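Long-range contacts in heme peroxidase (Bacteroides thetaiotaomicron, PDB 2GVK), which probably uses hydrogen peroxide to oxidise dyes and other substrates at a bound heme, as a member of the dye-decolorizing peroxidase family: residues 13-18 and 307-312; 21-26 and 144-149; 41-46 and 78-83; 159-164 and 244-249. One frame throughout, in Å; residues are numbered along the deposited sequence.

In the fold
From the N terminus, the chain first enters contact 1, whose partner comes almost 290 residues later, so that this pairing ties the two ends of the subunit together and encloses the other three. Contact 2 begins a few residues further on and pairs the start of strand 24-32 with the end of strand 136-145. Within its loop lies contact 3, where helix 38-59 meets the end of helix 73-79. Contact 4 opens after contact 2 has closed and fastens the loop 159-164 to strand 245-253. No loops cross. Contacts 2 and 4 touch through Gln-21 and Met-249, joining the two family halves, while Leu-312 of contact 1 packs on Cys-46 of contact 3.

Contact 1 (13-18 and 307-312); sequences IPQDVA and PSYDLL
The loop that carries Ile-13 to Gln-15 docks on the first turn of the C-terminal helix 309-315, a largely buried contact that brings the two ends of the chain together. Tyr-309 N donates to Ile-13 O (3.0 Å) where the helix begins. Ser-308 is the N-cap: its OG accepts from Leu-311 N at 3.1 Å. The side chain of Gln-15 bonds and packs at once. With CG anti to its own carbonyl carbon (chi1 -70°) and the chain extended beyond, Gln-15 NE2 donates to Pro-307 O at 2.9 Å, in the plane of that carbonyl. On the way Gln-15 CG passes over one face of the Tyr-309 ring, 4.2 Å from the centroid, a CH-pi contact. A water 2.6 Å from Tyr-309 OH also accepts from Asp-16 N and links the ring to the loop. Gln-15 OE1 accepts from Met-69 N, and with both its ends bonded the amide is fixed in rotation. A leucine in place of this glutamine would probably leave Met-69 N without its acceptor and Pro-307 O without its amide donor. Around the contact, helix 38-59 meets Gln-15, Tyr-309 and Leu-312 through Phe-49, Ile-53 and Cys-46, strand 66-72 adds Thr-68 and Phe-71, and helix 169-173 packs against Pro-14 through Tyr-170.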
loop_
_atom_site.group_PDB
_atom_site.type_symbol
_atom_site.label_atom_id
_atom_site.label_comp_id
_atom_site.label_asym_id
_atom_site.label_seq_id
_atom_site.Cartn_x
_atom_site.Cartn_y
_atom_site.Cartn_z
ATOM N N ILE A 13 -22.638 -22.768 3.476
ATOM C CA ILE A 13 -21.793 -21.584 3.455
ATOM C C ILE A 13 -22.674 -20.332 3.337
ATOM O O ILE A 13 -23.431 -20.194 2.380
ATOM C CB ILE A 13 -20.818 -21.611 2.244
ATOM C CG1 ILE A 13 -20.124 -22.975 2.132
ATOM C CG2 ILE A 13 -19.792 -20.469 2.346
ATOM C CD1 ILE A 13 -19.408 -23.406 3.388
ATOM N N PRO A 14 -22.570 -19.409 4.314
ATOM C CA PRO A 14 -23.356 -18.193 4.239
ATOM C C PRO A 14 -22.781 -17.194 3.253
ATOM O O PRO A 14 -21.610 -17.260 2.901
ATOM C CB PRO A 14 -23.253 -17.626 5.649
ATOM C CG PRO A 14 -21.944 -18.063 6.129
ATOM C CD PRO A 14 -21.731 -19.439 5.528
ATOM N N GLN A 15 -23.618 -16.297 2.790
ATOM C CA GLN A 15 -23.144 -15.151 2.065
ATOM C C GLN A 15 -22.355 -14.265 3.052
ATOM O O GLN A 15 -22.313 -14.552 4.246
ATOM C CB GLN A 15 -24.320 -14.377 1.456
ATOM C CG GLN A 15 -25.021 -15.114 0.293
ATOM C CD GLN A 15 -26.025 -14.238 -0.410
ATOM O OE1 GLN A 15 -25.689 -13.157 -0.860
ATOM N NE2 GLN A 15 -27.239 -14.751 -0.613
ATOM N N ASP A 16 -21.804 -13.152 2.552
ATOM C CA ASP A 16 -20.942 -12.296 3.341
ATOM C C ASP A 16 -21.764 -11.389 4.260
ATOM O O ASP A 16 -21.770 -10.167 4.103
ATOM C CB ASP A 16 -20.055 -11.450 2.404
ATOM C CG ASP A 16 -18.898 -10.778 3.130
ATOM O OD1 ASP A 16 -18.425 -11.318 4.153
ATOM O OD2 ASP A 16 -18.433 -9.728 2.645
ATOM N N VAL A 17 -22.381 -11.983 5.252
ATOM C CA VAL A 17 -23.278 -11.272 6.125
ATOM C C VAL A 17 -22.606 -10.820 7.413
ATOM O O VAL A 17 -23.204 -10.116 8.226
ATOM C CB VAL A 17 -24.488 -12.154 6.469
ATOM C CG1 VAL A 17 -25.251 -12.507 5.201
ATOM C CG2 VAL A 17 -24.056 -13.399 7.201
ATOM N N ALA A 18 -21.365 -11.219 7.598
ATOM C CA ALA A 18 -20.617 -10.805 8.748
ATOM C C ALA A 18 -19.394 -10.076 8.299
ATOM O O ALA A 18 -18.444 -9.961 9.036
ATOM C CB ALA A 18 -20.241 -11.980 9.574
ATOM N N PRO A 307 -30.244 -15.949 1.384
ATOM C CA PRO A 307 -30.025 -17.396 1.492
ATOM C C PRO A 307 -28.554 -17.781 1.532
ATOM O O PRO A 307 -27.713 -17.035 1.080
ATOM C CB PRO A 307 -30.709 -17.966 0.209
ATOM C CG PRO A 307 -30.871 -16.830 -0.689
ATOM C CD PRO A 307 -30.800 -15.554 0.080
ATOM N N SER A 308 -28.255 -18.953 2.074
ATOM C CA SER A 308 -26.932 -19.501 1.959
ATOM C C SER A 308 -26.596 -19.628 0.468
ATOM O O SER A 308 -27.485 -19.656 -0.371
ATOM C CB SER A 308 -26.862 -20.865 2.621
ATOM O OG SER A 308 -27.597 -21.819 1.867
ATOM N N TYR A 309 -25.316 -19.707 0.146
ATOM C CA TYR A 309 -24.903 -19.935 -1.259
ATOM C C TYR A 309 -25.493 -21.224 -1.794
ATOM O O TYR A 309 -25.886 -21.286 -2.936
ATOM C CB TYR A 309 -23.381 -19.990 -1.374
ATOM C CG TYR A 309 -22.700 -18.655 -1.342
ATOM C CD1 TYR A 309 -22.910 -17.718 -2.358
ATOM C CD2 TYR A 309 -21.738 -18.372 -0.378
ATOM C CE1 TYR A 309 -22.256 -16.511 -2.359
ATOM C CE2 TYR A 309 -21.082 -17.175 -0.359
ATOM C CZ TYR A 309 -21.328 -16.240 -1.360
ATOM O OH TYR A 309 -20.647 -15.051 -1.363
ATOM N N ASP A 310 -25.517 -22.270 -0.964
ATOM C CA ASP A 310 -26.079 -23.570 -1.380
ATOM C C ASP A 310 -27.513 -23.410 -1.835
ATOM O O ASP A 310 -27.899 -23.895 -2.887
ATOM C CB ASP A 310 -26.026 -24.584 -0.224
ATOM C CG ASP A 310 -24.671 -25.214 -0.065
ATOM O OD1 ASP A 310 -23.877 -25.187 -1.051
ATOM O OD2 ASP A 310 -24.405 -25.809 1.019
ATOM N N LEU A 311 -28.314 -22.758 -1.015
ATOM C CA LEU A 311 -29.706 -22.554 -1.334
ATOM C C LEU A 311 -29.871 -21.650 -2.549
ATOM O O LEU A 311 -30.698 -21.913 -3.425
ATOM C CB LEU A 311 -30.448 -21.976 -0.117
ATOM C CG LEU A 311 -31.930 -21.633 -0.332
ATOM C CD1 LEU A 311 -32.684 -22.796 -0.981
ATOM C CD2 LEU A 311 -32.550 -21.265 0.961
ATOM N N LEU A 312 -29.089 -20.580 -2.600
ATOM C CA LEU A 312 -29.095 -19.669 -3.748
ATOM C C LEU A 312 -28.894 -20.437 -5.076
ATOM O O LEU A 312 -29.593 -20.204 -6.044
ATOM C CB LEU A 312 -28.019 -18.620 -3.577
ATOM C CG LEU A 312 -28.137 -17.416 -4.461
ATOM C CD1 LEU A 312 -29.465 -16.686 -4.239
ATOM C CD2 LEU A 312 -26.990 -16.485 -4.203
HETATM O O HOH W 1 -26.284 -16.139 3.931
HETATM O O HOH W 2 -21.796 -12.897 -0.341
#

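Contact 2 (21-26 and 144-149); sequences QGENVI and GFRYMD
Asn-24 and Val-25 face Phe-145 and Gly-144 in an antiparallel ladder between strands 24-32 and 136-145. Strand 136-145 ends one side of the sheet, yet the Phe-145 backbone also bonds Pro-250 of strand 245-253 at the other end, consistent with the beta-barrel of this family. Val-25 and Gly-144 form a hydrogen-bonded pair, with Gly-144 N to Val-25 O at 2.8 Å and Val-25 N to Gly-144 O at 3.1 Å. Asn-24 and Phe-145 follow as a non-hydrogen-bonded pair. Past the strand end one more bond runs from Arg-146 N to Glu-23 O (2.9 Å). Here the side chains cross at about a right angle, and Glu-23 OE1 meets the methylene Arg-146 CD at 3.3 Å, so the aliphatic part and not the charged end makes the contact. In the conformer modelled, Glu-23 OE1 stays 4.2 Å from Arg-146 NE. One water, at the guanidinium edge, accepts from Arg-146 NH1 at 3.0 Å within donating reach of Gly-22 O; another donates to Glu-23 OE2 and Arg-146 O. Arg-146 NH2 instead donates to Asn-58 O of a neighbouring subunit. The opposite charges probably attract only at a distance, each group having its own water, while NH2 serves the subunit interface.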
loop_
_atom_site.group_PDB
_atom_site.type_symbol
_atom_site.label_atom_id
_atom_site.label_comp_id
_atom_site.label_asym_id
_atom_site.label_seq_id
_atom_site.Cartn_x
_atom_site.Cartn_y
_atom_site.Cartn_z
ATOM N N GLN A 21 -17.463 -3.383 6.937
ATOM C CA GLN A 21 -18.013 -2.364 6.054
ATOM C C GLN A 21 -16.983 -1.910 5.028
ATOM O O GLN A 21 -15.851 -1.571 5.373
ATOM C CB GLN A 21 -18.512 -1.166 6.865
ATOM C CG GLN A 21 -19.168 -1.539 8.184
ATOM C CD GLN A 21 -18.836 -0.564 9.296
ATOM O OE1 GLN A 21 -18.293 0.512 9.043
ATOM N NE2 GLN A 21 -19.161 -0.934 10.529
ATOM N N GLY A 22 -17.389 -1.907 3.764
ATOM C CA GLY A 22 -16.522 -1.556 2.688
ATOM C C GLY A 22 -16.123 -0.108 2.711
ATOM O O GLY A 22 -16.674 0.708 3.478
ATOM N N GLU A 23 -15.178 0.217 1.886
ATOM C CA GLU A 23 -14.756 1.589 1.704
ATOM C C GLU A 23 -15.773 2.313 0.816
ATOM O O GLU A 23 -16.013 3.512 0.975
ATOM C CB GLU A 23 -13.370 1.626 1.066
ATOM C CG GLU A 23 -12.699 2.992 1.053
ATOM C CD GLU A 23 -12.291 3.459 2.434
ATOM O OE1 GLU A 23 -11.961 2.603 3.275
ATOM O OE2 GLU A 23 -12.308 4.686 2.683
ATOM N N ASN A 24 -16.333 1.564 -0.147
ATOM C CA ASN A 24 -17.324 2.067 -1.106
ATOM C C ASN A 24 -18.446 1.088 -1.138
ATOM O O ASN A 24 -18.207 -0.102 -1.120
ATOM C CB ASN A 24 -16.715 2.176 -2.497
ATOM C CG ASN A 24 -15.523 3.078 -2.520
ATOM O OD1 ASN A 24 -15.655 4.308 -2.622
ATOM N ND2 ASN A 24 -14.339 2.493 -2.360
ATOM N N VAL A 25 -19.674 1.579 -1.184
ATOM C CA VAL A 25 -20.841 0.698 -1.116
ATOM C C VAL A 25 -21.964 1.162 -2.017
ATOM O O VAL A 25 -22.179 2.329 -2.190
ATOM C CB VAL A 25 -21.378 0.563 0.372
ATOM C CG1 VAL A 25 -21.895 1.881 0.883
ATOM C CG2 VAL A 25 -22.464 -0.512 0.468
ATOM N N ILE A 26 -22.648 0.190 -2.617
ATOM C CA ILE A 26 -23.859 0.436 -3.364
ATOM C C ILE A 26 -24.954 -0.401 -2.756
ATOM O O ILE A 26 -24.769 -1.606 -2.516
ATOM C CB ILE A 26 -23.729 0.051 -4.854
ATOM C CG1 ILE A 26 -22.669 0.897 -5.541
ATOM C CG2 ILE A 26 -25.068 0.235 -5.543
ATOM C CD1 ILE A 26 -22.463 0.561 -6.992
ATOM N N GLY A 144 -22.799 4.747 -0.818
ATOM C CA GLY A 144 -22.207 5.107 0.471
ATOM C C GLY A 144 -20.697 5.073 0.444
ATOM O O GLY A 144 -20.079 4.622 -0.532
ATOM N N PHE A 145 -20.090 5.587 1.504
ATOM C CA PHE A 145 -18.637 5.654 1.601
ATOM C C PHE A 145 -18.231 5.529 3.034
ATOM O O PHE A 145 -18.962 5.955 3.928
ATOM C CB PHE A 145 -18.123 6.992 1.040
ATOM C CG PHE A 145 -18.778 8.197 1.651
ATOM C CD1 PHE A 145 -19.946 8.705 1.129
ATOM C CD2 PHE A 145 -18.242 8.794 2.788
ATOM C CE1 PHE A 145 -20.568 9.791 1.728
ATOM C CE2 PHE A 145 -18.844 9.858 3.365
ATOM C CZ PHE A 145 -20.008 10.365 2.843
ATOM N N ARG A 146 -17.049 4.978 3.263
ATOM C CA ARG A 146 -16.451 4.982 4.593
ATOM C C ARG A 146 -15.948 6.383 4.882
ATOM O O ARG A 146 -15.334 7.041 4.025
ATOM C CB ARG A 146 -15.314 3.976 4.670
ATOM C CG ARG A 146 -14.795 3.737 6.062
ATOM C CD ARG A 146 -13.703 2.663 6.047
ATOM N NE ARG A 146 -12.946 2.626 7.309
ATOM C CZ ARG A 146 -13.350 1.986 8.366
ATOM N NH1 ARG A 146 -14.504 1.370 8.343
ATOM N NH2 ARG A 146 -12.616 1.989 9.480
ATOM N N TYR A 147 -16.214 6.852 6.083
ATOM C CA TYR A 147 -15.924 8.210 6.451
ATOM C C TYR A 147 -14.888 8.208 7.565
ATOM O O TYR A 147 -15.171 7.816 8.697
ATOM C CB TYR A 147 -17.231 8.904 6.901
ATOM C CG TYR A 147 -17.078 10.314 7.382
ATOM C CD1 TYR A 147 -16.310 11.225 6.682
ATOM C CD2 TYR A 147 -17.835 10.779 8.446
ATOM C CE1 TYR A 147 -16.192 12.560 7.127
ATOM C CE2 TYR A 147 -17.724 12.086 8.887
ATOM C CZ TYR A 147 -16.921 12.969 8.216
ATOM O OH TYR A 147 -16.828 14.259 8.655
HETATM N N MSE A 148 -13.665 8.581 7.214
HETATM C CA MSE A 148 -12.579 8.636 8.180
HETATM C C MSE A 148 -12.370 7.235 8.790
HETATM O O MSE A 148 -12.447 6.221 8.076
HETATM C CB MSE A 148 -12.891 9.682 9.278
HETATM C CG MSE A 148 -13.301 11.054 8.737
HETATM SE SE MSE A 148 -11.766 11.942 8.000
HETATM C CE MSE A 148 -12.636 13.287 6.749
ATOM N N ASP A 149 -12.198 7.187 10.104
ATOM C CA ASP A 149 -11.914 5.927 10.804
ATOM C C ASP A 149 -13.199 5.217 11.196
ATOM O O ASP A 149 -13.439 4.930 12.390
ATOM C CB ASP A 149 -11.015 6.174 12.048
ATOM C CG ASP A 149 -11.639 7.148 13.057
ATOM O OD1 ASP A 149 -12.393 8.046 12.630
ATOM O OD2 ASP A 149 -11.320 7.054 14.278
HETATM O O HOH W 3 -16.663 1.356 6.202
HETATM O O HOH W 4 -14.231 6.851 1.618
HETATM O O HOH W 5 -11.834 5.912 5.508
HETATM O O HOH W 6 -17.820 5.867 -2.597
#

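Contact 3 (41-46 and 78-83)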
loop_
_atom_site.group_PDB
_atom_site.type_symbol
_atom_site.label_atom_id
_atom_site.label_comp_id
_atom_site.label_asym_id
_atom_site.label_seq_id
_atom_site.Cartn_x
_atom_site.Cartn_y
_atom_site.Cartn_z
ATOM N N LYS A 41 -35.116 -14.549 -15.261
ATOM C CA LYS A 41 -33.981 -13.616 -15.163
ATOM C C LYS A 41 -33.456 -13.543 -13.733
ATOM O O LYS A 41 -32.244 -13.549 -13.508
ATOM C CB LYS A 41 -34.360 -12.236 -15.703
ATOM C CG LYS A 41 -34.470 -12.240 -17.218
ATOM C CD LYS A 41 -34.866 -10.924 -17.775
ATOM C CE LYS A 41 -34.967 -10.992 -19.296
ATOM N NZ LYS A 41 -35.689 -9.820 -19.843
ATOM N N VAL A 42 -34.355 -13.559 -12.764
ATOM C CA VAL A 42 -33.932 -13.576 -11.371
ATOM C C VAL A 42 -33.181 -14.881 -11.061
ATOM O O VAL A 42 -32.143 -14.868 -10.399
ATOM C CB VAL A 42 -35.129 -13.385 -10.405
ATOM C CG1 VAL A 42 -34.701 -13.656 -8.919
ATOM C CG2 VAL A 42 -35.702 -11.981 -10.562
ATOM N N LYS A 43 -33.690 -15.993 -11.574
ATOM C CA LYS A 43 -33.054 -17.294 -11.344
ATOM C C LYS A 43 -31.669 -17.360 -12.001
ATOM O O LYS A 43 -30.738 -17.971 -11.444
ATOM C CB LYS A 43 -33.942 -18.433 -11.843
ATOM C CG LYS A 43 -35.143 -18.678 -10.975
ATOM C CD LYS A 43 -35.907 -19.923 -11.396
ATOM C CE LYS A 43 -37.065 -20.196 -10.441
ATOM N NZ LYS A 43 -37.724 -21.527 -10.698
ATOM N N ASP A 44 -31.508 -16.699 -13.148
ATOM C CA ASP A 44 -30.176 -16.606 -13.830
ATOM C C ASP A 44 -29.176 -15.932 -12.932
ATOM O O ASP A 44 -28.040 -16.361 -12.817
ATOM C CB ASP A 44 -30.263 -15.821 -15.145
ATOM C CG ASP A 44 -28.875 -15.659 -15.831
ATOM O OD1 ASP A 44 -28.330 -16.689 -16.317
ATOM O OD2 ASP A 44 -28.335 -14.515 -15.878
ATOM N N VAL A 45 -29.596 -14.860 -12.281
ATOM C CA VAL A 45 -28.704 -14.173 -11.340
ATOM C C VAL A 45 -28.391 -15.092 -10.133
ATOM O O VAL A 45 -27.241 -15.225 -9.735
ATOM C CB VAL A 45 -29.293 -12.828 -10.853
ATOM C CG1 VAL A 45 -28.444 -12.246 -9.739
ATOM C CG2 VAL A 45 -29.386 -11.849 -11.991
ATOM N N CYS A 46 -29.417 -15.753 -9.586
ATOM C CA CYS A 46 -29.203 -16.702 -8.476
ATOM C C CYS A 46 -28.168 -17.759 -8.859
ATOM O O CYS A 46 -27.251 -18.064 -8.080
ATOM C CB CYS A 46 -30.503 -17.405 -8.077
ATOM S SG CYS A 46 -31.754 -16.362 -7.368
ATOM N N ARG A 78 -43.601 -15.496 -4.343
ATOM C CA ARG A 78 -43.880 -15.420 -5.777
ATOM C C ARG A 78 -42.867 -16.216 -6.602
ATOM O O ARG A 78 -43.243 -17.000 -7.483
ATOM C CB ARG A 78 -43.876 -13.985 -6.263
ATOM C CG ARG A 78 -43.985 -13.908 -7.777
ATOM C CD ARG A 78 -43.839 -12.538 -8.321
ATOM N NE ARG A 78 -43.722 -12.571 -9.785
ATOM C CZ ARG A 78 -43.529 -11.501 -10.536
ATOM N NH1 ARG A 78 -43.473 -10.306 -9.974
ATOM N NH2 ARG A 78 -43.424 -11.621 -11.856
ATOM N N LEU A 79 -41.589 -16.018 -6.310
ATOM C CA LEU A 79 -40.528 -16.621 -7.092
ATOM C C LEU A 79 -40.362 -18.097 -6.824
ATOM O O LEU A 79 -40.066 -18.865 -7.745
ATOM C CB LEU A 79 -39.182 -15.923 -6.802
ATOM C CG LEU A 79 -39.044 -14.459 -7.230
ATOM C CD1 LEU A 79 -37.902 -13.794 -6.522
ATOM C CD2 LEU A 79 -38.879 -14.380 -8.763
ATOM N N PHE A 80 -40.489 -18.487 -5.542
ATOM C CA PHE A 80 -40.107 -19.816 -5.070
ATOM C C PHE A 80 -41.216 -20.441 -4.209
ATOM O O PHE A 80 -41.013 -20.720 -3.036
ATOM C CB PHE A 80 -38.804 -19.720 -4.237
ATOM C CG PHE A 80 -37.720 -18.862 -4.881
ATOM C CD1 PHE A 80 -37.201 -19.199 -6.110
ATOM C CD2 PHE A 80 -37.216 -17.737 -4.226
ATOM C CE1 PHE A 80 -36.206 -18.406 -6.714
ATOM C CE2 PHE A 80 -36.223 -16.964 -4.815
ATOM C CZ PHE A 80 -35.735 -17.305 -6.073
ATOM N N PRO A 81 -42.374 -20.682 -4.802
ATOM C CA PRO A 81 -43.531 -21.201 -4.046
ATOM C C PRO A 81 -43.318 -22.568 -3.367
ATOM O O PRO A 81 -44.033 -22.895 -2.419
ATOM C CB PRO A 81 -44.612 -21.310 -5.111
ATOM C CG PRO A 81 -43.875 -21.386 -6.396
ATOM C CD PRO A 81 -42.679 -20.541 -6.227
ATOM N N ASP A 82 -42.370 -23.356 -3.846
ATOM C CA ASP A 82 -42.224 -24.732 -3.348
ATOM C C ASP A 82 -40.959 -24.959 -2.517
ATOM O O ASP A 82 -40.661 -26.082 -2.151
ATOM C CB ASP A 82 -42.257 -25.711 -4.522
ATOM C CG ASP A 82 -43.674 -25.907 -5.082
ATOM O OD1 ASP A 82 -44.536 -25.018 -4.870
ATOM O OD2 ASP A 82 -43.933 -26.950 -5.694
ATOM N N LYS A 83 -40.296 -23.878 -2.131
ATOM C CA LYS A 83 -39.016 -23.968 -1.422
ATOM C C LYS A 83 -39.175 -23.832 0.081
ATOM O O LYS A 83 -38.171 -23.827 0.823
ATOM C CB LYS A 83 -38.059 -22.892 -1.941
ATOM C CG LYS A 83 -37.433 -23.220 -3.275
ATOM C CD LYS A 83 -36.371 -24.320 -3.139
ATOM C CE LYS A 83 -35.655 -24.572 -4.479
ATOM N NZ LYS A 83 -36.533 -25.273 -5.457
HETATM O O HOH W 7 -39.331 -21.232 -8.518
#
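Leu-79 O accepts from a water at 2.6 Å, and that same water takes a hydrogen bond from Lys-43 NZ at 2.7 Å, so that a single molecule bridges the two segments. The contact is packing between helices: one side of helix 38-59 meets the last turn of helix 73-79 and Phe-80, which opens a type I turn ending at Lys-83. Lys-43 reaches the water with a fully extended chain, its CG set beside the backbone N (chi1 -73°). This course takes Lys-43 CE to the edge of the Phe-80 ring, 4.2 Å from CE1, so the CE methylene packs at the ring edge while NZ goes on to the water.

Phe-80 is the first residue to leave the helical backbone. Its ring folds back under the helix end, with Leu-79 CB 3.5 Å above the plane, over its centre. Trp-76 and Phe-71 meet the same ring in edge-to-face arrangements, and Leu-315 of the C-terminal helix adds to the packing around it. Next to it Val-42 and Leu-79 cross at about a right angle, Val-42 CG1 touching Leu-79 CD1 at 4.0 Å. The sheet provides a hydrophobic floor shared by the two helices: Leu-32 of strand 24-32 lies against Val-42 and Leu-79, and Phe-71 of strand 66-72 against Leu-79 and Cys-46. One helical turn beyond Val-42, Cys-46 completes the apolar surface, its SG 4.3 Å from Phe-80 CZ.

Contact 4 (159-164 and 244-249); sequences GTENPA and IVRANM. With EDO (1,2-ethanediol), chain H.
Over one face of the Arg-246 guanidinium lies Glu-161 OE2, 3.1 Å above the plane in the conformer modelled, while O2 of an ethanediol, probably from the crystallisation liquor, sits near its edge. That O2 takes a hydrogen bond from Asn-248 ND2 and a weak one from Arg-246 NH1. Because OE2 lies above the guanidinium plane, the salt bridge from Glu-161 OE2 to Arg-246 NH2 (3.3 Å) rests on charge alone; the two planes are 69° apart. The amide of Asn-162 instead turns its OD1 and ND2 edge to the strand and grips Arg-246 twice: OD1 accepts from Arg-246 N at 2.9 Å, and ND2 gives a nearly straight bond to a lone pair of Arg-246 O, also 2.9 Å. An alanine here is likely to leave that N-H and carbonyl without their side-chain partners and set the loop free to shift. Pro-163 CG rests on Val-245 CG2. A water accepts from Arg-246 NE, within bonding reach of Asn-162 OD1 and Ile-244 O. Asp-158 of the GXXDG motif, Arg-246 and Asn-248 match distal heme residues of relatives, so the amide bonds and face-on charge probably help place Arg-246 at the heme site, although no heme is bound here.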
loop_
_atom_site.group_PDB
_atom_site.type_symbol
_atom_site.label_atom_id
_atom_site.label_comp_id
_atom_site.label_asym_id
_atom_site.label_seq_id
_atom_site.Cartn_x
_atom_site.Cartn_y
_atom_site.Cartn_z
ATOM N N GLY A 159 -20.087 0.970 14.819
ATOM C CA GLY A 159 -19.784 -0.431 14.549
ATOM C C GLY A 159 -18.944 -1.129 15.610
ATOM O O GLY A 159 -18.729 -2.317 15.517
ATOM N N THR A 160 -18.455 -0.389 16.616
ATOM C CA THR A 160 -17.564 -0.990 17.641
ATOM C C THR A 160 -18.285 -2.098 18.439
ATOM O O THR A 160 -17.668 -3.077 18.851
ATOM C CB THR A 160 -17.013 0.073 18.587
ATOM O OG1 THR A 160 -16.100 0.917 17.863
ATOM C CG2 THR A 160 -16.277 -0.565 19.755
ATOM N N GLU A 161 -19.614 -1.974 18.549
ATOM C CA GLU A 161 -20.448 -2.916 19.279
ATOM C C GLU A 161 -20.714 -4.229 18.495
ATOM O O GLU A 161 -21.243 -5.200 19.037
ATOM C CB GLU A 161 -21.777 -2.237 19.627
ATOM C CG GLU A 161 -22.864 -2.248 18.472
ATOM C CD GLU A 161 -22.521 -1.367 17.230
ATOM O OE1 GLU A 161 -21.620 -0.488 17.302
ATOM O OE2 GLU A 161 -23.196 -1.548 16.187
ATOM N N ASN A 162 -20.376 -4.237 17.211
ATOM C CA ASN A 162 -20.568 -5.455 16.403
ATOM C C ASN A 162 -19.782 -6.601 17.023
ATOM O O ASN A 162 -18.646 -6.416 17.444
ATOM C CB ASN A 162 -20.110 -5.249 14.976
ATOM C CG ASN A 162 -21.164 -4.551 14.105
ATOM O OD1 ASN A 162 -22.354 -4.636 14.360
ATOM N ND2 ASN A 162 -20.718 -3.917 13.062
ATOM N N PRO A 163 -20.377 -7.790 17.071
ATOM C CA PRO A 163 -19.656 -8.924 17.657
ATOM C C PRO A 163 -18.339 -9.217 16.936
ATOM O O PRO A 163 -18.306 -9.366 15.699
ATOM C CB PRO A 163 -20.657 -10.106 17.518
ATOM C CG PRO A 163 -21.655 -9.662 16.492
ATOM C CD PRO A 163 -21.728 -8.162 16.591
ATOM N N ALA A 164 -17.266 -9.273 17.703
ATOM C CA ALA A 164 -15.939 -9.477 17.171
ATOM C C ALA A 164 -14.994 -9.692 18.321
ATOM O O ALA A 164 -15.336 -9.426 19.449
ATOM C CB ALA A 164 -15.496 -8.254 16.349
ATOM N N ILE A 244 -26.915 -8.218 16.525
ATOM C CA ILE A 244 -26.891 -8.308 15.093
ATOM C C ILE A 244 -25.576 -7.689 14.577
ATOM O O ILE A 244 -24.773 -7.169 15.359
ATOM C CB ILE A 244 -28.101 -7.594 14.460
ATOM C CG1 ILE A 244 -27.960 -6.062 14.572
ATOM C CG2 ILE A 244 -29.386 -8.082 15.115
ATOM C CD1 ILE A 244 -29.087 -5.277 13.881
ATOM N N VAL A 245 -25.344 -7.808 13.277
ATOM C CA VAL A 245 -24.158 -7.232 12.643
ATOM C C VAL A 245 -24.622 -6.078 11.786
ATOM O O VAL A 245 -25.353 -6.270 10.840
ATOM C CB VAL A 245 -23.431 -8.264 11.783
ATOM C CG1 VAL A 245 -22.283 -7.611 10.987
ATOM C CG2 VAL A 245 -22.928 -9.398 12.649
ATOM N N ARG A 246 -24.187 -4.873 12.136
ATOM C CA ARG A 246 -24.773 -3.657 11.586
ATOM C C ARG A 246 -23.742 -2.866 10.789
ATOM O O ARG A 246 -22.577 -2.779 11.178
ATOM C CB ARG A 246 -25.355 -2.789 12.703
ATOM C CG ARG A 246 -26.424 -3.479 13.533
ATOM C CD ARG A 246 -27.100 -2.575 14.551
ATOM N NE ARG A 246 -26.479 -2.675 15.869
ATOM C CZ ARG A 246 -26.573 -1.745 16.810
ATOM N NH1 ARG A 246 -27.264 -0.636 16.582
ATOM N NH2 ARG A 246 -25.976 -1.922 17.980
ATOM N N ALA A 247 -24.185 -2.240 9.702
ATOM C CA ALA A 247 -23.592 -0.976 9.251
ATOM C C ALA A 247 -24.516 0.229 9.432
ATOM O O ALA A 247 -25.739 0.095 9.476
ATOM C CB ALA A 247 -23.128 -1.085 7.810
ATOM N N ASN A 248 -23.907 1.403 9.556
ATOM C CA ASN A 248 -24.592 2.666 9.343
ATOM C C ASN A 248 -23.823 3.549 8.362
ATOM O O ASN A 248 -23.116 4.481 8.772
ATOM C CB ASN A 248 -24.772 3.401 10.669
ATOM C CG ASN A 248 -25.832 2.764 11.550
ATOM O OD1 ASN A 248 -27.007 3.106 11.469
ATOM N ND2 ASN A 248 -25.416 1.840 12.398
HETATM N N MSE A 249 -23.964 3.241 7.072
HETATM C CA MSE A 249 -23.098 3.787 6.032
HETATM C C MSE A 249 -23.543 5.187 5.662
HETATM O O MSE A 249 -24.705 5.412 5.347
HETATM C CB MSE A 249 -23.137 2.910 4.783
HETATM C CG MSE A 249 -22.566 1.521 4.982
HETATM SE SE MSE A 249 -20.853 1.574 5.913
HETATM C CE MSE A 249 -19.750 2.096 4.466
HETATM C C1 EDO H . -30.061 1.022 14.420
HETATM O O1 EDO H . -31.226 1.134 13.551
HETATM C C2 EDO H . -28.927 1.968 13.953
HETATM O O2 EDO H . -27.621 1.471 14.425
HETATM O O HOH W 8 -23.266 0.082 14.302
HETATM O O HOH W 9 -24.360 -4.537 16.381
#